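Local coordinates for protein putative (Helicobacter pylori J99, PDB 4R7K) that is of unknown function but belongs to the SRPBCC superfamily, whose helix-grip domains commonly enclose a deep pocket for hydrophobic ligands, at residues A[137-142]-A[180-185]; A[157-162]-A[173-178]; A[68-73]-A[121-126]; A[30-35]-A[111-116]. All blocks are in the same frame, centred on the assembly; numbering follows the deposited sequence.

Contact 1. Residues A[137-142]-A[180-185]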
# COMPACT_ATOMS: atom_id res chain seq x y z
N VAL A 137 -17.80 -10.41 -10.31
CA VAL A 137 -16.89 -11.11 -9.40
C VAL A 137 -17.59 -12.22 -8.58
O VAL A 137 -18.82 -12.25 -8.48
CB VAL A 137 -16.22 -10.11 -8.42
CG1 VAL A 137 -15.68 -8.90 -9.19
CG2 VAL A 137 -17.18 -9.62 -7.31
N TYR A 138 -16.78 -13.10 -8.00
CA TYR A 138 -17.25 -14.15 -7.08
C TYR A 138 -16.32 -14.05 -5.89
O TYR A 138 -15.11 -14.29 -6.02
CB TYR A 138 -17.19 -15.51 -7.74
CG TYR A 138 -17.81 -16.64 -6.93
CD1 TYR A 138 -19.16 -16.96 -7.06
CD2 TYR A 138 -17.04 -17.44 -6.10
CE1 TYR A 138 -19.72 -18.02 -6.34
CE2 TYR A 138 -17.61 -18.47 -5.36
CZ TYR A 138 -18.94 -18.77 -5.49
OH TYR A 138 -19.47 -19.82 -4.76
N HIS A 139 -16.85 -13.62 -4.75
CA HIS A 139 -16.03 -13.39 -3.56
C HIS A 139 -16.39 -14.43 -2.51
O HIS A 139 -17.50 -14.48 -2.03
CB HIS A 139 -16.37 -12.02 -3.05
CG HIS A 139 -15.53 -11.56 -1.91
ND1 HIS A 139 -15.52 -10.24 -1.50
CD2 HIS A 139 -14.58 -12.19 -1.18
CE1 HIS A 139 -14.68 -10.12 -0.48
NE2 HIS A 139 -14.10 -11.28 -0.28
N ALA A 140 -15.42 -15.26 -2.17
CA ALA A 140 -15.67 -16.39 -1.29
C ALA A 140 -14.89 -16.23 -0.00
O ALA A 140 -13.80 -15.59 0.05
CB ALA A 140 -15.27 -17.68 -1.97
N TRP A 141 -15.45 -16.84 1.03
CA TRP A 141 -14.90 -16.78 2.34
C TRP A 141 -14.94 -18.15 2.97
O TRP A 141 -15.92 -18.92 2.78
CB TRP A 141 -15.73 -15.84 3.24
CG TRP A 141 -15.80 -14.40 2.86
CD1 TRP A 141 -16.58 -13.85 1.88
CD2 TRP A 141 -15.13 -13.30 3.49
NE1 TRP A 141 -16.42 -12.48 1.86
CE2 TRP A 141 -15.53 -12.12 2.84
CE3 TRP A 141 -14.23 -13.20 4.58
CZ2 TRP A 141 -15.03 -10.87 3.19
CZ3 TRP A 141 -13.72 -11.95 4.91
CH2 TRP A 141 -14.15 -10.80 4.24
N LEU A 142 -13.92 -18.42 3.77
CA LEU A 142 -13.83 -19.64 4.55
C LEU A 142 -13.30 -19.27 5.92
O LEU A 142 -12.15 -18.81 6.04
CB LEU A 142 -12.92 -20.66 3.87
CG LEU A 142 -13.06 -22.11 4.38
CD1 LEU A 142 -12.45 -23.05 3.34
CD2 LEU A 142 -12.36 -22.23 5.72
N GLN A 180 -7.10 -7.18 2.61
CA GLN A 180 -6.33 -7.34 3.85
C GLN A 180 -6.94 -6.46 4.92
O GLN A 180 -6.98 -6.84 6.11
CB GLN A 180 -4.88 -6.96 3.65
CG GLN A 180 -4.00 -7.44 4.79
CD GLN A 180 -3.90 -8.96 4.88
OE1 GLN A 180 -4.00 -9.69 3.87
NE2 GLN A 180 -3.64 -9.44 6.08
N ALA A 181 -7.33 -5.25 4.53
CA ALA A 181 -7.96 -4.33 5.48
C ALA A 181 -9.29 -4.88 6.01
O ALA A 181 -9.64 -4.64 7.17
CB ALA A 181 -8.16 -2.94 4.86
N TRP A 182 -10.02 -5.60 5.15
CA TRP A 182 -11.29 -6.21 5.54
C TRP A 182 -10.99 -7.24 6.62
O TRP A 182 -11.61 -7.21 7.69
CB TRP A 182 -11.98 -6.93 4.38
CG TRP A 182 -13.48 -7.17 4.60
CD1 TRP A 182 -14.09 -7.46 5.78
CD2 TRP A 182 -14.49 -7.27 3.58
NE1 TRP A 182 -15.44 -7.62 5.58
CE2 TRP A 182 -15.72 -7.51 4.24
CE3 TRP A 182 -14.50 -7.08 2.18
CZ2 TRP A 182 -16.93 -7.63 3.56
CZ3 TRP A 182 -15.72 -7.19 1.50
CH2 TRP A 182 -16.91 -7.45 2.19
N LEU A 183 -10.01 -8.11 6.37
CA LEU A 183 -9.64 -9.13 7.35
C LEU A 183 -9.11 -8.54 8.64
O LEU A 183 -9.50 -8.98 9.72
CB LEU A 183 -8.60 -10.13 6.81
CG LEU A 183 -8.97 -10.96 5.58
CD1 LEU A 183 -7.84 -11.89 5.28
CD2 LEU A 183 -10.21 -11.79 5.83
N ASP A 184 -8.23 -7.53 8.55
CA ASP A 184 -7.65 -6.96 9.76
C ASP A 184 -8.75 -6.29 10.59
O ASP A 184 -8.74 -6.36 11.82
CB ASP A 184 -6.54 -5.98 9.43
CG ASP A 184 -5.29 -6.67 8.83
OD1 ASP A 184 -5.12 -7.90 8.95
OD2 ASP A 184 -4.47 -5.94 8.26
N GLY A 185 -9.71 -5.66 9.91
CA GLY A 185 -10.80 -5.02 10.59
C GLY A 185 -11.72 -6.02 11.27
O GLY A 185 -12.12 -5.84 12.42
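W141 of strand 137-142 drives the edge of its six-membered ring into the face of W182 on helix 180-185. The planes stand at 72° and the W141 six-membered ring lies 4.7 Å from the W182 five-membered ring, centroid to centroid, an edge-to-face pair. CZ2 and CH2 do the touching: W141 CZ2 sits over the centre of the W182 indole, 3.6 Å from W182 CE2, and W141 CH2 is equally near W182 CD2. W182 has CG anti to its backbone nitrogen (chi1 -161°), which carries the indole out toward the strand. H139, two residues before W141 and on the same side of the strand, brings the edge of its imidazole toward the W182 six-membered ring, with H139 CE1 3.7 Å from W182 CZ3 and the planes at 87°. This makes an offset edge-to-face pair, and the neighbouring ring atom H139 NE2 is hydrogen-bonded to T155 OG1, which helps fix the turn of the imidazole. Next to CH2, W141 CZ3 meets the L183 methyl CD2 obliquely, at 3.6 Å. W70 meets W182 edge-to-face as well, and Y74 stacks on it. The resulting aromatic cluster joins the inner face of the antiparallel sheet to the long C-terminal helix, the helix-grip packing that characterises SRPBCC domains.

Contact 2. Residues A[157-162]-A[173-178]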
# COMPACT_ATOMS: atom_id res chain seq x y z
N GLU A 157 -11.13 -13.87 -4.12
CA GLU A 157 -12.06 -13.33 -5.09
C GLU A 157 -11.51 -13.56 -6.50
O GLU A 157 -10.30 -13.33 -6.77
CB GLU A 157 -12.28 -11.82 -4.88
CG GLU A 157 -13.26 -11.19 -5.86
CD GLU A 157 -13.71 -9.76 -5.48
OE1 GLU A 157 -13.80 -8.92 -6.38
OE2 GLU A 157 -13.95 -9.46 -4.28
N SER A 158 -12.42 -13.94 -7.38
CA SER A 158 -12.15 -14.18 -8.79
C SER A 158 -13.00 -13.16 -9.54
O SER A 158 -14.21 -13.02 -9.25
CB SER A 158 -12.56 -15.63 -9.13
OG SER A 158 -12.35 -15.95 -10.50
N GLN A 159 -12.42 -12.49 -10.52
CA GLN A 159 -13.06 -11.40 -11.21
C GLN A 159 -12.97 -11.56 -12.74
O GLN A 159 -11.93 -12.00 -13.28
CB GLN A 159 -12.37 -10.07 -10.85
CG GLN A 159 -12.24 -9.77 -9.38
CD GLN A 159 -11.55 -8.41 -9.11
OE1 GLN A 159 -10.64 -8.01 -9.81
NE2 GLN A 159 -12.00 -7.71 -8.07
N SER A 160 -14.04 -11.17 -13.41
CA SER A 160 -14.09 -11.22 -14.87
C SER A 160 -14.56 -9.89 -15.46
O SER A 160 -15.50 -9.26 -14.95
CB SER A 160 -15.01 -12.34 -15.33
OG SER A 160 -14.49 -13.60 -14.93
N GLY A 161 -13.94 -9.49 -16.56
CA GLY A 161 -14.30 -8.27 -17.26
C GLY A 161 -13.06 -7.45 -17.53
O GLY A 161 -11.99 -7.72 -16.95
N VAL A 162 -13.20 -6.45 -18.40
CA VAL A 162 -12.07 -5.62 -18.77
C VAL A 162 -11.50 -4.86 -17.57
O VAL A 162 -10.30 -4.71 -17.48
CB VAL A 162 -12.41 -4.67 -19.94
CG1 VAL A 162 -11.30 -3.65 -20.14
CG2 VAL A 162 -12.61 -5.45 -21.23
N ASN A 173 -1.24 -3.40 -5.54
CA ASN A 173 -2.42 -4.20 -5.80
C ASN A 173 -3.55 -3.74 -4.90
O ASN A 173 -3.58 -4.04 -3.71
CB ASN A 173 -2.06 -5.67 -5.63
CG ASN A 173 -3.18 -6.59 -6.01
OD1 ASN A 173 -4.37 -6.27 -5.84
ND2 ASN A 173 -2.82 -7.76 -6.57
N ALA A 174 -4.48 -3.00 -5.48
CA ALA A 174 -5.60 -2.39 -4.75
C ALA A 174 -6.49 -3.40 -4.03
O ALA A 174 -6.79 -3.23 -2.84
CB ALA A 174 -6.43 -1.52 -5.67
N MSE A 175 -6.89 -4.44 -4.75
CA MSE A 175 -7.72 -5.49 -4.21
C MSE A 175 -7.04 -6.22 -3.07
O MSE A 175 -7.68 -6.51 -2.04
CB MSE A 175 -8.01 -6.51 -5.30
CG MSE A 175 -8.87 -6.01 -6.45
SE MSE A 175 -10.59 -5.29 -5.83
CE MSE A 175 -11.20 -6.97 -4.96
N LEU A 176 -5.77 -6.57 -3.24
CA LEU A 176 -5.02 -7.26 -2.18
C LEU A 176 -4.99 -6.48 -0.84
O LEU A 176 -5.22 -7.02 0.24
CB LEU A 176 -3.58 -7.51 -2.65
CG LEU A 176 -2.66 -8.27 -1.71
CD1 LEU A 176 -3.05 -9.73 -1.74
CD2 LEU A 176 -1.19 -8.14 -2.07
N ASN A 177 -4.71 -5.19 -0.94
CA ASN A 177 -4.59 -4.34 0.21
C ASN A 177 -5.96 -4.04 0.81
O ASN A 177 -6.05 -3.98 2.03
CB ASN A 177 -3.81 -3.08 -0.17
CG ASN A 177 -2.31 -3.37 -0.33
OD1 ASN A 177 -1.77 -3.31 -1.44
ND2 ASN A 177 -1.69 -3.83 0.73
N GLY A 178 -6.98 -3.86 -0.02
CA GLY A 178 -8.34 -3.63 0.47
C GLY A 178 -8.86 -4.85 1.22
O GLY A 178 -9.42 -4.74 2.30
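M175, a selenomethionine, reaches from the first turn of helix 174-178 to the polar ends of E157 and Q159 on the strand. Its CB points toward the strand, and the chain then bends twice, at chi2 -57° and chi3 -59°, which turns the methyl aside instead of letting the chain run out straight. M175 CG already comes within 3.9 Å of Q159 NE2. One bond further, the selenium lies 3.6 Å from the same Q159 NE2, a van der Waals contact. The terminal methyl makes the closest approaches: M175 CE is 3.3 Å from Q159 NE2 and 3.5 Å from E157 OE1, and it lies above the E157 carboxylate plane, offset toward the amide nitrogen. Those groups are tied to each other, since Q159 NE2 donates to E157 OE1 over 2.7 Å in a nearly straight bond (167°). The acceptor lies close to the amide plane of Q159, whereas the amide approaches the carboxylate from above its plane. With Q159 OE1 bound to N44 ND2, both ends of the amide are held and its rotation is fixed. M175 thus covers a buried polar pair with an apolar tip. The start of its helix is capped by N173, whose OD1 accepts from L176 N at 3.0 Å. Within the fold, M175 also rests on N44 and V46 of strand 44-53, while Q159 touches A164 and L167 of helix 162-169 and E157 packs on strand 136-146; the contact therefore packs the beginning of helix 174-190 against the end of strand 150-160.

Contact 3. Residues A[68-73]-A[121-126]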
# COMPACT_ATOMS: atom_id res chain seq x y z
N SER A 68 -24.41 -5.38 8.54
CA SER A 68 -24.53 -4.08 9.21
C SER A 68 -23.23 -3.71 9.96
O SER A 68 -22.97 -2.55 10.21
CB SER A 68 -25.74 -4.03 10.17
OG SER A 68 -25.55 -4.85 11.31
N HIS A 69 -22.41 -4.70 10.30
CA HIS A 69 -21.13 -4.44 10.99
C HIS A 69 -20.00 -3.97 10.09
O HIS A 69 -19.04 -3.35 10.56
CB HIS A 69 -20.66 -5.70 11.71
CG HIS A 69 -21.59 -6.17 12.77
ND1 HIS A 69 -21.68 -5.58 14.00
CD2 HIS A 69 -22.47 -7.20 12.78
CE1 HIS A 69 -22.60 -6.20 14.72
NE2 HIS A 69 -23.08 -7.20 14.00
N TRP A 70 -20.09 -4.30 8.80
CA TRP A 70 -19.01 -4.03 7.83
C TRP A 70 -18.52 -2.59 7.88
O TRP A 70 -17.31 -2.32 7.98
CB TRP A 70 -19.50 -4.36 6.42
CG TRP A 70 -19.69 -5.81 6.15
CD1 TRP A 70 -19.67 -6.85 7.05
CD2 TRP A 70 -20.11 -6.39 4.90
NE1 TRP A 70 -19.97 -8.03 6.43
CE2 TRP A 70 -20.25 -7.78 5.11
CE3 TRP A 70 -20.36 -5.87 3.62
CZ2 TRP A 70 -20.61 -8.65 4.10
CZ3 TRP A 70 -20.72 -6.73 2.63
CH2 TRP A 70 -20.84 -8.12 2.87
N GLU A 71 -19.45 -1.67 7.81
CA GLU A 71 -19.11 -0.24 7.79
C GLU A 71 -18.39 0.20 9.06
O GLU A 71 -17.61 1.15 9.06
CB GLU A 71 -20.39 0.59 7.58
CG GLU A 71 -20.08 2.04 7.30
CD GLU A 71 -21.30 2.87 6.99
OE1 GLU A 71 -21.12 3.98 6.46
OE2 GLU A 71 -22.44 2.42 7.27
N LYS A 72 -18.63 -0.52 10.14
CA LYS A 72 -18.06 -0.16 11.42
C LYS A 72 -16.62 -0.60 11.57
O LYS A 72 -15.88 -0.01 12.33
CB LYS A 72 -18.95 -0.73 12.52
CG LYS A 72 -20.39 -0.24 12.36
CD LYS A 72 -21.33 -0.86 13.37
CE LYS A 72 -22.59 -0.02 13.45
NZ LYS A 72 -23.58 -0.66 14.35
N TYR A 73 -16.18 -1.61 10.81
CA TYR A 73 -14.82 -2.09 10.95
C TYR A 73 -14.00 -2.13 9.68
O TYR A 73 -12.79 -2.30 9.75
CB TYR A 73 -14.81 -3.48 11.60
CG TYR A 73 -15.42 -4.61 10.79
CD1 TYR A 73 -14.71 -5.20 9.72
CD2 TYR A 73 -16.63 -5.17 11.15
CE1 TYR A 73 -15.24 -6.27 9.02
CE2 TYR A 73 -17.17 -6.24 10.46
CZ TYR A 73 -16.47 -6.79 9.40
OH TYR A 73 -16.96 -7.83 8.70
N LEU A 121 -18.94 -19.17 2.81
CA LEU A 121 -19.86 -18.14 2.38
C LEU A 121 -19.31 -17.49 1.11
O LEU A 121 -18.13 -17.23 1.02
CB LEU A 121 -19.98 -17.07 3.47
CG LEU A 121 -20.72 -15.77 3.09
CD1 LEU A 121 -22.19 -16.07 2.95
CD2 LEU A 121 -20.53 -14.75 4.21
N ALA A 122 -20.16 -17.32 0.11
CA ALA A 122 -19.71 -16.64 -1.10
C ALA A 122 -20.85 -15.91 -1.77
O ALA A 122 -22.01 -16.33 -1.69
CB ALA A 122 -19.08 -17.63 -2.08
N TRP A 123 -20.52 -14.79 -2.42
CA TRP A 123 -21.47 -14.05 -3.23
C TRP A 123 -20.89 -13.68 -4.58
O TRP A 123 -19.65 -13.48 -4.74
CB TRP A 123 -21.94 -12.79 -2.53
CG TRP A 123 -20.88 -11.76 -2.20
CD1 TRP A 123 -20.34 -10.85 -3.05
CD2 TRP A 123 -20.33 -11.50 -0.92
NE1 TRP A 123 -19.45 -10.07 -2.39
CE2 TRP A 123 -19.44 -10.43 -1.06
CE3 TRP A 123 -20.50 -12.07 0.35
CZ2 TRP A 123 -18.66 -9.94 0.00
CZ3 TRP A 123 -19.75 -11.57 1.41
CH2 TRP A 123 -18.86 -10.51 1.24
N ARG A 124 -21.80 -13.60 -5.56
CA ARG A 124 -21.48 -13.11 -6.87
C ARG A 124 -21.81 -11.63 -6.80
O ARG A 124 -22.82 -11.24 -6.21
CB ARG A 124 -22.28 -13.83 -7.95
CG ARG A 124 -21.89 -13.42 -9.38
CD ARG A 124 -22.59 -14.29 -10.42
NE ARG A 124 -24.03 -14.26 -10.25
CZ ARG A 124 -24.85 -13.39 -10.84
NH1 ARG A 124 -26.16 -13.45 -10.61
NH2 ARG A 124 -24.38 -12.46 -11.66
N GLY A 125 -20.95 -10.81 -7.36
CA GLY A 125 -21.16 -9.37 -7.36
C GLY A 125 -20.98 -8.83 -8.76
O GLY A 125 -20.28 -9.43 -9.56
N TRP A 126 -21.64 -7.71 -9.05
CA TRP A 126 -21.57 -7.10 -10.35
C TRP A 126 -21.95 -5.63 -10.27
O TRP A 126 -22.53 -5.15 -9.28
CB TRP A 126 -22.52 -7.80 -11.33
CG TRP A 126 -24.02 -7.75 -10.96
CD1 TRP A 126 -24.95 -6.87 -11.40
CD2 TRP A 126 -24.71 -8.66 -10.09
NE1 TRP A 126 -26.18 -7.15 -10.84
CE2 TRP A 126 -26.05 -8.26 -10.03
CE3 TRP A 126 -24.30 -9.76 -9.33
CZ2 TRP A 126 -26.99 -8.91 -9.25
CZ3 TRP A 126 -25.24 -10.42 -8.56
CH2 TRP A 126 -26.57 -9.99 -8.52
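A purely apolar meeting of two tryptophans, W70 and W123, spans the interior between the short helix 70-73 and strand 118-126 of the antiparallel sheet. The backbones stay far apart, with the CA atoms of W70 and W123 separated by 15.1 Å, so the two indoles bridge the distance by reaching toward each other from opposite directions. Their benzo ends meet: W70 CH2 lies 3.5 Å from W123 CH2, and W70 CZ2 approaches the same W123 CH2 at 3.8 Å. On the other ring, W123 CZ3 also takes part, 3.9 Å from W70 CH2. The six-membered rings are 5.3 Å apart between centroids and their planes are inclined at 33°, an oblique meeting of ring ends. W123 places CG between its backbone nitrogen and carbonyl carbon (chi1 61°), which sends the indole off the strand toward the helix. The pyrrole side of W70 points away from W123, and NE1 donates to L64 O. Around the pair the aromatic network continues: beyond W70 it runs on to W182, while W123 meets H139 edge-to-face and W141 at an oblique angle. Because carbon alone touches carbon, the attraction between these buried rings probably comes mainly from dispersion and the hydrophobic effect. The small overlap of ring ends gives it little directional constraint of its own, while the hydrogen bond at W70 NE1 supplies a polar restraint on that indole.

Contact 4. Residues A[30-35]-A[111-116]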
# COMPACT_ATOMS: atom_id res chain seq x y z
N ALA A 30 -10.33 -25.86 1.67
CA ALA A 30 -10.25 -24.90 0.57
C ALA A 30 -11.62 -24.55 0.04
O ALA A 30 -12.57 -25.31 0.18
CB ALA A 30 -9.41 -25.46 -0.57
N ILE A 31 -11.67 -23.39 -0.62
CA ILE A 31 -12.88 -22.86 -1.22
C ILE A 31 -13.37 -23.70 -2.39
O ILE A 31 -12.56 -24.16 -3.19
CB ILE A 31 -12.64 -21.42 -1.67
CG1 ILE A 31 -12.63 -20.55 -0.41
CG2 ILE A 31 -13.77 -20.96 -2.60
CD1 ILE A 31 -12.14 -19.15 -0.57
N ARG A 32 -14.68 -23.92 -2.45
CA ARG A 32 -15.29 -24.67 -3.58
C ARG A 32 -15.71 -23.64 -4.64
O ARG A 32 -16.59 -22.83 -4.39
CB ARG A 32 -16.49 -25.47 -3.13
CG ARG A 32 -16.22 -26.44 -1.99
CD ARG A 32 -17.44 -27.30 -1.67
NE ARG A 32 -17.10 -28.29 -0.64
CZ ARG A 32 -17.65 -28.38 0.57
NH1 ARG A 32 -18.69 -27.62 0.94
NH2 ARG A 32 -17.21 -29.33 1.40
N TRP A 33 -15.08 -23.66 -5.81
CA TRP A 33 -15.38 -22.67 -6.87
C TRP A 33 -16.31 -23.18 -7.96
O TRP A 33 -16.09 -24.27 -8.49
CB TRP A 33 -14.09 -22.22 -7.60
CG TRP A 33 -13.09 -21.57 -6.73
CD1 TRP A 33 -12.09 -22.18 -6.09
CD2 TRP A 33 -13.00 -20.16 -6.38
NE1 TRP A 33 -11.36 -21.27 -5.35
CE2 TRP A 33 -11.93 -20.03 -5.49
CE3 TRP A 33 -13.74 -19.03 -6.69
CZ2 TRP A 33 -11.56 -18.82 -4.95
CZ3 TRP A 33 -13.37 -17.83 -6.17
CH2 TRP A 33 -12.30 -17.72 -5.30
N PRO A 34 -17.31 -22.39 -8.35
CA PRO A 34 -18.05 -22.79 -9.52
C PRO A 34 -17.06 -22.78 -10.69
O PRO A 34 -16.09 -22.01 -10.67
CB PRO A 34 -19.15 -21.73 -9.65
CG PRO A 34 -19.25 -21.11 -8.30
CD PRO A 34 -17.88 -21.18 -7.72
N LYS A 35 -17.30 -23.62 -11.70
CA LYS A 35 -16.41 -23.79 -12.84
C LYS A 35 -15.99 -22.47 -13.47
O LYS A 35 -14.81 -22.25 -13.77
CB LYS A 35 -17.10 -24.63 -13.91
CG LYS A 35 -16.22 -24.95 -15.09
CD LYS A 35 -17.04 -25.53 -16.22
CE LYS A 35 -16.15 -25.89 -17.38
NZ LYS A 35 -17.00 -26.44 -18.46
N GLU A 111 -23.40 -19.23 -1.96
CA GLU A 111 -22.96 -20.34 -1.13
C GLU A 111 -23.06 -19.96 0.31
O GLU A 111 -22.56 -18.90 0.71
CB GLU A 111 -21.50 -20.71 -1.42
CG GLU A 111 -20.97 -21.81 -0.51
CD GLU A 111 -19.47 -21.97 -0.61
OE1 GLU A 111 -18.80 -20.92 -0.51
OE2 GLU A 111 -18.99 -23.14 -0.75
N PHE A 112 -23.70 -20.81 1.09
CA PHE A 112 -23.79 -20.59 2.52
C PHE A 112 -23.90 -21.94 3.23
O PHE A 112 -24.92 -22.65 3.10
CB PHE A 112 -24.98 -19.71 2.92
CG PHE A 112 -25.11 -19.56 4.40
CD1 PHE A 112 -24.28 -18.70 5.08
CD2 PHE A 112 -26.00 -20.34 5.12
CE1 PHE A 112 -24.34 -18.60 6.45
CE2 PHE A 112 -26.07 -20.23 6.49
CZ PHE A 112 -25.22 -19.37 7.15
N GLU A 113 -22.87 -22.29 3.96
CA GLU A 113 -22.86 -23.53 4.72
C GLU A 113 -22.15 -23.25 6.03
O GLU A 113 -20.95 -22.98 6.07
CB GLU A 113 -22.14 -24.62 3.94
CG GLU A 113 -22.18 -25.97 4.64
CD GLU A 113 -21.63 -27.11 3.79
OE1 GLU A 113 -22.09 -28.27 3.97
OE2 GLU A 113 -20.76 -26.86 2.94
N LEU A 114 -22.91 -23.28 7.12
CA LEU A 114 -22.37 -22.98 8.44
C LEU A 114 -22.47 -24.21 9.32
O LEU A 114 -23.56 -24.70 9.57
CB LEU A 114 -23.14 -21.82 9.07
CG LEU A 114 -22.76 -21.46 10.52
CD1 LEU A 114 -21.28 -21.08 10.66
CD2 LEU A 114 -23.64 -20.33 11.05
N LYS A 115 -21.32 -24.68 9.77
CA LYS A 115 -21.21 -25.83 10.66
C LYS A 115 -20.59 -25.34 11.98
O LYS A 115 -20.17 -24.17 12.08
CB LYS A 115 -20.36 -26.94 10.02
CG LYS A 115 -20.91 -27.35 8.65
CD LYS A 115 -20.54 -28.77 8.25
CE LYS A 115 -19.08 -28.92 7.89
NZ LYS A 115 -18.75 -30.37 7.76
N ASP A 116 -20.55 -26.22 12.98
CA ASP A 116 -19.99 -25.86 14.30
C ASP A 116 -18.57 -25.28 14.22
O ASP A 116 -18.20 -24.48 15.05
CB ASP A 116 -19.91 -27.10 15.22
CG ASP A 116 -21.28 -27.58 15.69
OD1 ASP A 116 -22.27 -26.86 15.49
OD2 ASP A 116 -21.34 -28.68 16.29
O HOH W 1 -16.41 -22.98 -0.39
O HOH W 2 -17.80 -20.84 -2.99
O HOH W 3 -19.07 -29.32 3.44
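R32, in the loop segment 30-35, forms a salt bridge with E113 of strand 111-114: R32 NH1 donates to E113 OE2 over 3.0 Å. The acceptor sits at the edge of the guanidinium and almost exactly in its plane, and the donor meets the oxygen nearly along the C-O direction. The bond is nevertheless bent, at 136°, and the two planar groups are turned 53° from each other. R32 is extended from CG to NE, which carries the guanidinium across to the glutamate.

Water provides the second kind of link. Water 3 accepts from R32 NH2 at 2.8 Å and donates to E113 OE2, so this oxygen receives both a direct and a water-borne bond from the arginine side. Nearer the loop backbone, water 1 accepts from R32 N and donates to E111 OE2 at 2.6 Å. Water 2 donates to R32 O at 2.7 Å and, weakly, to E111 OE1. Both carboxylate oxygens of E111 are thereby joined to the main chain of R32 through water.

Direct van der Waals contact with E111 is slight, R32 CB being 4.2 Å from E111 OE2. At this partly exposed site, R32 NE also bonds to T26 OG1 of the second subunit, tying the bridge to the assembly. The loop lies on strands 136-146 and 150-160, where I31 rests, and R32 and the waters reach across to the glutamates of strand 103-114, both flanked by R120 of strand 118-126.

How the contacts relate
Contacts 1, 2 and 3 are buried, whereas contact 4 lies at the surface, and their chemistry follows. Contacts 1 and 3 belong to one aromatic network, their strands being neighbours in the sheet, with W141 NE1 3.2 Å from W123 CH2. Contact 2 shares helix 174-190 with contact 1 and is nested within its chain loop, but sets a selenomethionine against a buried polar pair instead of rings. Contact 4 relies on charge and water; its strand 103-114 pairs with the strand of contact 3, through A122 N to E111 O at 2.9 Å. Contacts 1, 2 and 4 all touch the second subunit, while contact 3 is met by no other chain.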